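Local coordinates for protein O-ureido-L-serine synthase (Streptomyces lavendulae, PDB 3X44) that uses pyridoxal 5'-phosphate to add hydroxyurea, or sulfide, to O-acetyl-L-serine, making O-ureido-L-serine for the antibiotic D-cycloserine, or L-cysteine, at residues 17-22 and 252-257; 30-35 and 287-292. The protein carries 1 engineered substitution. One frame throughout, in Å; residues are numbered along the deposited sequence.

Interaction 1: residues 17-22 and 252-257; sequences VRLQRM and RRLAAE
The loop that follows strand 16-18, outermost in this chain's sheet, comes closest to the last turns of helix 244-257 at R21 and E257, whose CA atoms lie 7.1 Å apart, so side chains do nearly all of the bridging. M22 fills the middle. Its thioether reaches the helix crosswise to L254, with SD 3.7 Å from L254 CA, and the bend at chi3 (74°) turns CE over the centre of one face of the R253 guanidinium. An unbranched, polarisable methionine suits this place, where aliphatic carbon and a flat cation have to be met by one chain. The guanidinium is fixed from its edge: R253 NE and NH2 grip the two carboxylate oxygens of E257 side-on, NH2 to OE1 at 2.8 Å, a salt bridge between residues one helical turn apart. M22 CG rests against this pair, 3.6 Å from E257 OE1. Deeper in, the branched ends of L19 and L254 meet at right angles, CD2 to CD2 at 3.8 Å. On the outer side R21 NH1 donates to the backbone E257 O at 2.7 Å, nearly in the guanidinium plane; a long arginine can span the gap to this carbonyl near the helix end, and the same nitrogen also hydrogen-bonds A84 O of the second subunit. L19, M22 and L254 all pack on V270 of helix 264-278, while strand 16-18 runs beside strand 28-33.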
ATOM      1  N   VAL A  17       8.600 -10.014  -6.981  1.00 20.61           N
ATOM      2  CA  VAL A  17       8.439  -9.824  -8.415  1.00 20.71           C
ATOM      3  C   VAL A  17       8.808 -11.065  -9.219  1.00 22.40           C
ATOM      4  O   VAL A  17       9.661 -11.866  -8.819  1.00 21.11           O
ATOM      5  CB  VAL A  17       9.299  -8.625  -8.911  1.00 22.96           C
ATOM      6  CG1 VAL A  17       9.471  -7.610  -7.789  1.00 23.18           C
ATOM      7  CG2 VAL A  17      10.671  -9.110  -9.383  1.00 24.99           C
ATOM      8  N   ARG A  18       8.172 -11.205 -10.372  1.00 19.98           N
ATOM      9  CA  ARG A  18       8.420 -12.344 -11.239  1.00 23.47           C
ATOM     10  C   ARG A  18       9.635 -12.110 -12.128  1.00 22.53           C
ATOM     11  O   ARG A  18       9.848 -10.999 -12.616  1.00 22.22           O
ATOM     12  CB  ARG A  18       7.184 -12.586 -12.111  1.00 25.36           C
ATOM     13  CG  ARG A  18       7.223 -13.826 -12.978  1.00 25.08           C
ATOM     14  CD  ARG A  18       5.872 -14.028 -13.647  1.00 29.37           C
ATOM     15  NE  ARG A  18       5.875 -15.147 -14.586  1.00 35.77           N
ATOM     16  CZ  ARG A  18       6.500 -15.136 -15.761  1.00 38.76           C
ATOM     17  NH1 ARG A  18       7.177 -14.063 -16.148  1.00 37.87           N
ATOM     18  NH2 ARG A  18       6.452 -16.202 -16.549  1.00 40.80           N
ATOM     19  N   LEU A  19      10.447 -13.145 -12.322  1.00 20.70           N
ATOM     20  CA  LEU A  19      11.589 -13.021 -13.219  1.00 21.92           C
ATOM     21  C   LEU A  19      10.968 -13.148 -14.616  1.00 23.32           C
ATOM     22  O   LEU A  19      10.135 -14.025 -14.862  1.00 20.90           O
ATOM     23  CB  LEU A  19      12.614 -14.139 -12.970  1.00 21.38           C
ATOM     24  CG  LEU A  19      13.357 -14.080 -11.625  1.00 18.80           C
ATOM     25  CD1 LEU A  19      14.583 -14.998 -11.649  1.00 17.75           C
ATOM     26  CD2 LEU A  19      13.784 -12.645 -11.337  1.00 17.89           C
ATOM     27  N   GLN A  20      11.370 -12.265 -15.522  1.00 23.83           N
ATOM     28  CA  GLN A  20      10.818 -12.243 -16.869  1.00 25.16           C
ATOM     29  C   GLN A  20      11.488 -13.108 -17.934  1.00 23.59           C
ATOM     30  O   GLN A  20      10.819 -13.549 -18.868  1.00 25.10           O
ATOM     31  CB  GLN A  20      10.759 -10.797 -17.355  1.00 26.96           C
ATOM     32  CG  GLN A  20       9.689  -9.972 -16.662  1.00 31.20           C
ATOM     33  CD  GLN A  20       8.303 -10.255 -17.210  1.00 35.43           C
ATOM     34  OE1 GLN A  20       7.889 -11.413 -17.324  1.00 40.46           O
ATOM     35  NE2 GLN A  20       7.578  -9.200 -17.554  1.00 36.94           N
ATOM     36  N   ARG A  21      12.788 -13.353 -17.818  1.00 23.52           N
ATOM     37  CA  ARG A  21      13.455 -14.169 -18.826  1.00 25.09           C
ATOM     38  C   ARG A  21      14.432 -15.232 -18.325  1.00 25.34           C
ATOM     39  O   ARG A  21      14.824 -16.108 -19.084  1.00 23.90           O
ATOM     40  CB  ARG A  21      14.170 -13.267 -19.840  1.00 28.80           C
ATOM     41  CG  ARG A  21      14.963 -12.123 -19.228  1.00 31.60           C
ATOM     42  CD  ARG A  21      15.537 -11.203 -20.304  1.00 31.96           C
ATOM     43  NE  ARG A  21      14.504 -10.377 -20.930  1.00 32.65           N
ATOM     44  CZ  ARG A  21      13.965  -9.298 -20.371  1.00 33.11           C
ATOM     45  NH1 ARG A  21      14.360  -8.905 -19.167  1.00 30.75           N
ATOM     46  NH2 ARG A  21      13.031  -8.610 -21.017  1.00 31.66           N
ATOM     47  N   MET A  22      14.812 -15.179 -17.054  1.00 26.20           N
ATOM     48  CA  MET A  22      15.767 -16.144 -16.527  1.00 25.52           C
ATOM     49  C   MET A  22      15.203 -17.528 -16.214  1.00 25.85           C
ATOM     50  O   MET A  22      15.937 -18.519 -16.217  1.00 26.30           O
ATOM     51  CB  MET A  22      16.439 -15.575 -15.277  1.00 26.34           C
ATOM     52  CG  MET A  22      17.584 -14.634 -15.575  1.00 22.49           C
ATOM     53  SD  MET A  22      18.251 -13.920 -14.070  1.00 25.91           S
ATOM     54  CE  MET A  22      19.136 -15.314 -13.384  1.00 25.28           C
ATOM     55  N   ARG A 252      24.959 -11.736 -11.305  1.00 19.16           N
ATOM     56  CA  ARG A 252      25.317 -10.948 -12.475  1.00 21.62           C
ATOM     57  C   ARG A 252      24.187 -11.015 -13.484  1.00 20.54           C
ATOM     58  O   ARG A 252      23.763  -9.991 -14.026  1.00 20.82           O
ATOM     59  CB  ARG A 252      26.606 -11.489 -13.109  1.00 21.04           C
ATOM     60  CG  ARG A 252      27.869 -11.067 -12.381  1.00 20.85           C
ATOM     61  CD  ARG A 252      29.133 -11.501 -13.116  1.00 23.53           C
ATOM     62  NE  ARG A 252      30.316 -10.885 -12.524  1.00 23.96           N
ATOM     63  CZ  ARG A 252      31.571 -11.197 -12.829  1.00 25.25           C
ATOM     64  NH1 ARG A 252      31.831 -12.131 -13.736  1.00 24.33           N
ATOM     65  NH2 ARG A 252      32.570 -10.577 -12.215  1.00 24.10           N
ATOM     66  N   ARG A 253      23.693 -12.229 -13.718  1.00 19.62           N
ATOM     67  CA  ARG A 253      22.614 -12.460 -14.674  1.00 21.30           C
ATOM     68  C   ARG A 253      21.335 -11.724 -14.286  1.00 22.45           C
ATOM     69  O   ARG A 253      20.605 -11.218 -15.145  1.00 19.17           O
ATOM     70  CB  ARG A 253      22.326 -13.966 -14.792  1.00 21.53           C
ATOM     71  CG  ARG A 253      23.384 -14.760 -15.577  1.00 18.96           C
ATOM     72  CD  ARG A 253      22.851 -16.142 -15.990  1.00 19.94           C
ATOM     73  NE  ARG A 253      21.632 -16.021 -16.794  1.00 19.75           N
ATOM     74  CZ  ARG A 253      20.768 -17.009 -17.003  1.00 21.63           C
ATOM     75  NH1 ARG A 253      20.979 -18.208 -16.472  1.00 20.58           N
ATOM     76  NH2 ARG A 253      19.685 -16.796 -17.731  1.00 21.63           N
ATOM     77  N   LEU A 254      21.062 -11.670 -12.990  1.00 21.72           N
ATOM     78  CA  LEU A 254      19.868 -11.000 -12.500  1.00 21.15           C
ATOM     79  C   LEU A 254      19.890  -9.523 -12.854  1.00 19.39           C
ATOM     80  O   LEU A 254      18.929  -8.997 -13.416  1.00 18.75           O
ATOM     81  CB  LEU A 254      19.756 -11.159 -10.979  1.00 21.24           C
ATOM     82  CG  LEU A 254      19.050 -12.428 -10.516  1.00 22.69           C
ATOM     83  CD1 LEU A 254      19.441 -12.738  -9.083  1.00 22.61           C
ATOM     84  CD2 LEU A 254      17.541 -12.237 -10.642  1.00 25.40           C
ATOM     85  N   ALA A 255      20.994  -8.860 -12.525  1.00 17.15           N
ATOM     86  CA  ALA A 255      21.143  -7.440 -12.798  1.00 16.83           C
ATOM     87  C   ALA A 255      21.143  -7.116 -14.294  1.00 18.46           C
ATOM     88  O   ALA A 255      20.525  -6.145 -14.719  1.00 21.52           O
ATOM     89  CB  ALA A 255      22.418  -6.922 -12.151  1.00 17.09           C
ATOM     90  N   ALA A 256      21.817  -7.936 -15.095  1.00 20.73           N
ATOM     91  CA  ALA A 256      21.903  -7.689 -16.536  1.00 22.45           C
ATOM     92  C   ALA A 256      20.750  -8.242 -17.388  1.00 24.89           C
ATOM     93  O   ALA A 256      20.514  -7.770 -18.513  1.00 22.40           O
ATOM     94  CB  ALA A 256      23.238  -8.221 -17.063  1.00 22.59           C
ATOM     95  N   GLU A 257      20.024  -9.225 -16.859  1.00 23.23           N
ATOM     96  CA  GLU A 257      18.924  -9.831 -17.606  1.00 23.77           C
ATOM     97  C   GLU A 257      17.540  -9.514 -17.050  1.00 22.90           C
ATOM     98  O   GLU A 257      16.529  -9.720 -17.723  1.00 20.30           O
ATOM     99  CB  GLU A 257      19.119 -11.347 -17.669  1.00 22.54           C
ATOM    100  CG  GLU A 257      20.323 -11.766 -18.490  1.00 21.19           C
ATOM    101  CD  GLU A 257      20.615 -13.249 -18.391  1.00 19.67           C
ATOM    102  OE1 GLU A 257      19.660 -14.052 -18.415  1.00 25.25           O
ATOM    103  OE2 GLU A 257      21.803 -13.613 -18.292  1.00 18.21           O
TER

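Interaction 2: residues 30-35 and 287-292; sequences YVKVES and LAMLPD. With PUS ((E)-O-(carbamoylamino)-N-({3-hydroxy-2-methyl-5-[(phosphonooxy)methyl]pyridin-4-yl}methylidene)-L-serine), chain C.
V31 and L290 meet obliquely on one face of the sheet, the isopropyl group of V31 set against the branched end of L290, with V31 CB 3.6 Å from L290 CG. V31 CG1 lies by L290 CD2 and V31 CG2 by L290 CD1, so each methyl of the valine has its own methyl of the leucine; compact branched residues suit this layer, which helix 264-278 covers through A266 and V270. On the other face K32 and M289 run side by side in the same direction. M289 SD lies 3.7 Å from K32 CB, and the bends at chi2 and chi3 (-70° and -64°) bring its CE beside E34 CG. The lysine thus lends its aliphatic part to the packing while its buried NZ is paired with E159 of helix 147-164; in E34, likewise buried, OE1 is hydrogen-bonded to T14 OG1 and OE2 forms a salt bridge with R45. Between these two layers, strands 28-33 and 285-290 are parallel neighbours in the large sheet of a fold-type II pyridoxal-phosphate enzyme. Bonds alternate between them, from A288 N to Y30 O and from K32 N to A288 O, each 2.9 Å, then from L290 N to K32 O. At the C-terminal ends of the strands, E34 N and a water both donate to L290 O, and that water accepts from S35 N. Here the chain reaches the cofactor adduct: the rigid ring of P291 places CB 3.1 Å from the pyridine N1 of PUS, and D292 OD2, 3.3 Å from the methyl carbon C2A of PUS, is hydrogen-bonded to Y297 OH and N73 ND2.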
ATOM      1  N   TYR A  30       9.662 -16.329  -8.780  1.00 19.06           N
ATOM      2  CA  TYR A  30       9.428 -15.031  -8.167  1.00 19.97           C
ATOM      3  C   TYR A  30      10.542 -14.791  -7.161  1.00 19.57           C
ATOM      4  O   TYR A  30      11.145 -15.741  -6.673  1.00 20.37           O
ATOM      5  CB  TYR A  30       8.071 -15.020  -7.466  1.00 16.51           C
ATOM      6  CG  TYR A  30       6.880 -14.981  -8.405  1.00 20.12           C
ATOM      7  CD1 TYR A  30       6.285 -16.160  -8.855  1.00 17.42           C
ATOM      8  CD2 TYR A  30       6.328 -13.763  -8.815  1.00 18.72           C
ATOM      9  CE1 TYR A  30       5.166 -16.128  -9.686  1.00 21.54           C
ATOM     10  CE2 TYR A  30       5.204 -13.728  -9.649  1.00 21.70           C
ATOM     11  CZ  TYR A  30       4.631 -14.912 -10.076  1.00 20.15           C
ATOM     12  OH  TYR A  30       3.515 -14.882 -10.876  1.00 23.70           O
ATOM     13  N   VAL A  31      10.823 -13.528  -6.860  1.00 20.58           N
ATOM     14  CA  VAL A  31      11.879 -13.191  -5.914  1.00 20.39           C
ATOM     15  C   VAL A  31      11.453 -12.102  -4.924  1.00 21.39           C
ATOM     16  O   VAL A  31      10.785 -11.137  -5.303  1.00 21.65           O
ATOM     17  CB  VAL A  31      13.171 -12.722  -6.664  1.00 21.05           C
ATOM     18  CG1 VAL A  31      13.778 -13.885  -7.424  1.00 14.08           C
ATOM     19  CG2 VAL A  31      12.853 -11.581  -7.630  1.00 17.17           C
ATOM     20  N   LYS A  32      11.814 -12.282  -3.650  1.00 20.15           N
ATOM     21  CA  LYS A  32      11.505 -11.298  -2.609  1.00 17.36           C
ATOM     22  C   LYS A  32      12.713 -10.377  -2.525  1.00 19.34           C
ATOM     23  O   LYS A  32      13.822 -10.809  -2.188  1.00 19.19           O
ATOM     24  CB  LYS A  32      11.264 -11.980  -1.253  1.00 18.82           C
ATOM     25  CG  LYS A  32      10.505 -11.112  -0.235  1.00 12.77           C
ATOM     26  CD  LYS A  32       9.562 -11.938   0.653  1.00 13.46           C
ATOM     27  CE  LYS A  32       8.853 -11.079   1.708  1.00 11.52           C
ATOM     28  NZ  LYS A  32       8.068  -9.928   1.133  1.00 13.93           N
ATOM     29  N   VAL A  33      12.489  -9.110  -2.850  1.00 18.24           N
ATOM     30  CA  VAL A  33      13.539  -8.103  -2.872  1.00 17.14           C
ATOM     31  C   VAL A  33      13.671  -7.316  -1.573  1.00 19.68           C
ATOM     32  O   VAL A  33      13.106  -6.233  -1.426  1.00 18.57           O
ATOM     33  CB  VAL A  33      13.292  -7.123  -4.037  1.00 17.00           C
ATOM     34  CG1 VAL A  33      14.577  -6.371  -4.376  1.00 16.63           C
ATOM     35  CG2 VAL A  33      12.790  -7.895  -5.238  1.00 14.26           C
ATOM     36  N   GLU A  34      14.450  -7.866  -0.646  1.00 23.29           N
ATOM     37  CA  GLU A  34      14.676  -7.256   0.661  1.00 22.67           C
ATOM     38  C   GLU A  34      15.539  -5.990   0.627  1.00 22.50           C
ATOM     39  O   GLU A  34      15.709  -5.323   1.643  1.00 20.61           O
ATOM     40  CB  GLU A  34      15.310  -8.291   1.595  1.00 23.09           C
ATOM     41  CG  GLU A  34      14.394  -9.474   1.890  1.00 22.35           C
ATOM     42  CD  GLU A  34      13.140  -9.065   2.633  1.00 20.22           C
ATOM     43  OE1 GLU A  34      12.033  -9.466   2.213  1.00 17.75           O
ATOM     44  OE2 GLU A  34      13.262  -8.342   3.644  1.00 27.16           O
ATOM     45  N   SER A  35      16.082  -5.663  -0.542  1.00 20.65           N
ATOM     46  CA  SER A  35      16.906  -4.469  -0.683  1.00 18.76           C
ATOM     47  C   SER A  35      16.032  -3.237  -0.470  1.00 19.52           C
ATOM     48  O   SER A  35      16.529  -2.159  -0.159  1.00 20.70           O
ATOM     49  CB  SER A  35      17.538  -4.419  -2.078  1.00 15.18           C
ATOM     50  OG  SER A  35      16.538  -4.457  -3.076  1.00 11.49           O
ATOM     51  N   LEU A 287       9.631 -19.455  -5.302  1.00 20.08           N
ATOM     52  CA  LEU A 287       9.929 -18.163  -4.695  1.00 19.52           C
ATOM     53  C   LEU A 287      11.323 -18.196  -4.072  1.00 20.88           C
ATOM     54  O   LEU A 287      11.629 -19.083  -3.266  1.00 20.04           O
ATOM     55  CB  LEU A 287       8.909 -17.830  -3.610  1.00 20.51           C
ATOM     56  CG  LEU A 287       9.207 -16.557  -2.812  1.00 19.76           C
ATOM     57  CD1 LEU A 287       9.034 -15.339  -3.732  1.00 16.84           C
ATOM     58  CD2 LEU A 287       8.273 -16.459  -1.609  1.00 15.56           C
ATOM     59  N   ALA A 288      12.154 -17.221  -4.438  1.00 16.75           N
ATOM     60  CA  ALA A 288      13.517 -17.122  -3.929  1.00 19.67           C
ATOM     61  C   ALA A 288      13.754 -15.811  -3.180  1.00 20.69           C
ATOM     62  O   ALA A 288      13.321 -14.741  -3.622  1.00 20.32           O
ATOM     63  CB  ALA A 288      14.516 -17.237  -5.083  1.00 18.64           C
ATOM     64  N   MET A 289      14.449 -15.903  -2.047  1.00 19.73           N
ATOM     65  CA  MET A 289      14.762 -14.729  -1.242  1.00 18.73           C
ATOM     66  C   MET A 289      16.019 -14.031  -1.753  1.00 17.11           C
ATOM     67  O   MET A 289      17.015 -14.681  -2.054  1.00 16.88           O
ATOM     68  CB  MET A 289      15.001 -15.127   0.218  1.00 21.13           C
ATOM     69  CG  MET A 289      13.808 -15.738   0.917  1.00 19.66           C
ATOM     70  SD  MET A 289      12.520 -14.515   1.206  1.00 22.09           S
ATOM     71  CE  MET A 289      13.353 -13.384   2.331  1.00 25.79           C
ATOM     72  N   LEU A 290      15.958 -12.707  -1.861  1.00 18.40           N
ATOM     73  CA  LEU A 290      17.099 -11.897  -2.279  1.00 18.47           C
ATOM     74  C   LEU A 290      17.326 -11.015  -1.045  1.00 20.57           C
ATOM     75  O   LEU A 290      16.698  -9.962  -0.883  1.00 19.11           O
ATOM     76  CB  LEU A 290      16.756 -11.034  -3.501  1.00 19.02           C
ATOM     77  CG  LEU A 290      16.052 -11.675  -4.707  1.00 19.25           C
ATOM     78  CD1 LEU A 290      16.092 -10.685  -5.863  1.00 21.16           C
ATOM     79  CD2 LEU A 290      16.711 -12.996  -5.101  1.00 16.73           C
ATOM     80  N   PRO A 291      18.211 -11.458  -0.146  1.00 20.94           N
ATOM     81  CA  PRO A 291      18.549 -10.765   1.103  1.00 20.14           C
ATOM     82  C   PRO A 291      19.015  -9.319   1.072  1.00 20.09           C
ATOM     83  O   PRO A 291      18.651  -8.542   1.955  1.00 21.93           O
ATOM     84  CB  PRO A 291      19.578 -11.689   1.753  1.00 18.51           C
ATOM     85  CG  PRO A 291      19.250 -13.059   1.175  1.00 17.95           C
ATOM     86  CD  PRO A 291      18.947 -12.732  -0.264  1.00 19.86           C
ATOM     87  N   ASP A 292      19.809  -8.940   0.078  1.00 19.52           N
ATOM     88  CA  ASP A 292      20.291  -7.569   0.046  1.00 19.70           C
ATOM     89  C   ASP A 292      20.612  -7.016  -1.335  1.00 21.97           C
ATOM     90  O   ASP A 292      20.513  -7.715  -2.347  1.00 21.32           O
ATOM     91  CB  ASP A 292      21.518  -7.428   0.961  1.00 19.29           C
ATOM     92  CG  ASP A 292      22.732  -8.208   0.460  1.00 21.03           C
ATOM     93  OD1 ASP A 292      22.662  -8.828  -0.627  1.00 21.05           O
ATOM     94  OD2 ASP A 292      23.764  -8.192   1.169  1.00 19.28           O
TER
HETATM   95  N   PUS C 400      23.296 -11.891   7.859  1.00 20.82           N
HETATM   96  CA  PUS C 400      23.543 -11.853   9.357  1.00 22.23           C
HETATM   97  CB  PUS C 400      24.156 -13.203   9.875  1.00 21.18           C
HETATM   98  OG  PUS C 400      25.454 -13.478   9.179  1.00 24.28           O
HETATM   99  ND  PUS C 400      26.366 -14.195  10.041  1.00 25.49           N
HETATM  100  CE  PUS C 400      26.867 -15.385   9.642  1.00 24.50           C
HETATM  101  NZ2 PUS C 400      26.252 -16.088   8.673  1.00 23.66           N
HETATM  102  OZ1 PUS C 400      27.854 -15.815  10.148  1.00 25.91           O
HETATM  103  C   PUS C 400      24.512 -10.693   9.669  1.00 22.51           C
HETATM  104  O   PUS C 400      24.620  -9.790   8.886  1.00 22.53           O
HETATM  105  OT  PUS C 400      25.154 -10.691  10.692  1.00 22.02           O
HETATM  106  C2  PUS C 400      22.705 -12.137   3.458  1.00 15.85           C
HETATM  107  C3  PUS C 400      22.836 -11.922   4.910  1.00 15.79           C
HETATM  108  C4  PUS C 400      22.247 -12.904   5.828  1.00 17.56           C
HETATM  109  C5  PUS C 400      21.524 -14.051   5.267  1.00 19.05           C
HETATM  110  C6  PUS C 400      21.437 -14.174   3.804  1.00 16.00           C
HETATM  111  C2A PUS C 400      23.331 -11.176   2.487  1.00 16.63           C
HETATM  112  C4A PUS C 400      22.511 -12.837   7.316  1.00 19.39           C
HETATM  113  C5A PUS C 400      20.882 -15.100   6.161  1.00 15.90           C
HETATM  114  N1  PUS C 400      22.023 -13.237   2.980  1.00 18.81           N
HETATM  115  O3  PUS C 400      23.433 -10.809   5.378  1.00 17.29           O
HETATM  116  O1P PUS C 400      20.247 -14.798   9.129  1.00 16.14           O
HETATM  117  O2P PUS C 400      17.983 -14.911   8.460  1.00 15.48           O
HETATM  118  O3P PUS C 400      19.459 -16.701   7.940  1.00 17.15           O
HETATM  119  O4P PUS C 400      19.674 -14.568   6.801  1.00 16.71           O
HETATM  120  P   PUS C 400      19.345 -15.249   8.087  1.00 17.48           P
HETATM  121  O   HOH W   1      17.201  -7.680  -2.681  1.00 25.23           O

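How the interactions relate
From the N terminus the chain runs through strand 16-18 and the loop after it, which together supply 17-22, then turns back into strand 28-33, which pairs antiparallel with 16-18. After the smaller sheet, most of the helices and three more strands of the large sheet, helix 244-257 returns to 17-22 and interaction 1 closes a loop of 229 residues. Strand 285-290 then comes to lie beside 28-33, and interaction 2 closes one of 251. The segments alternate along the sequence, so the loops cross. The centres of the two contacts lie about 12 Å apart, and the contacts touch directly: V17 O probably bonds V31 N at 2.8 Å, and L19 packs on V31. Together they tie this chain's outermost strand and a flanking helix to the sheet interior and cofactor pocket.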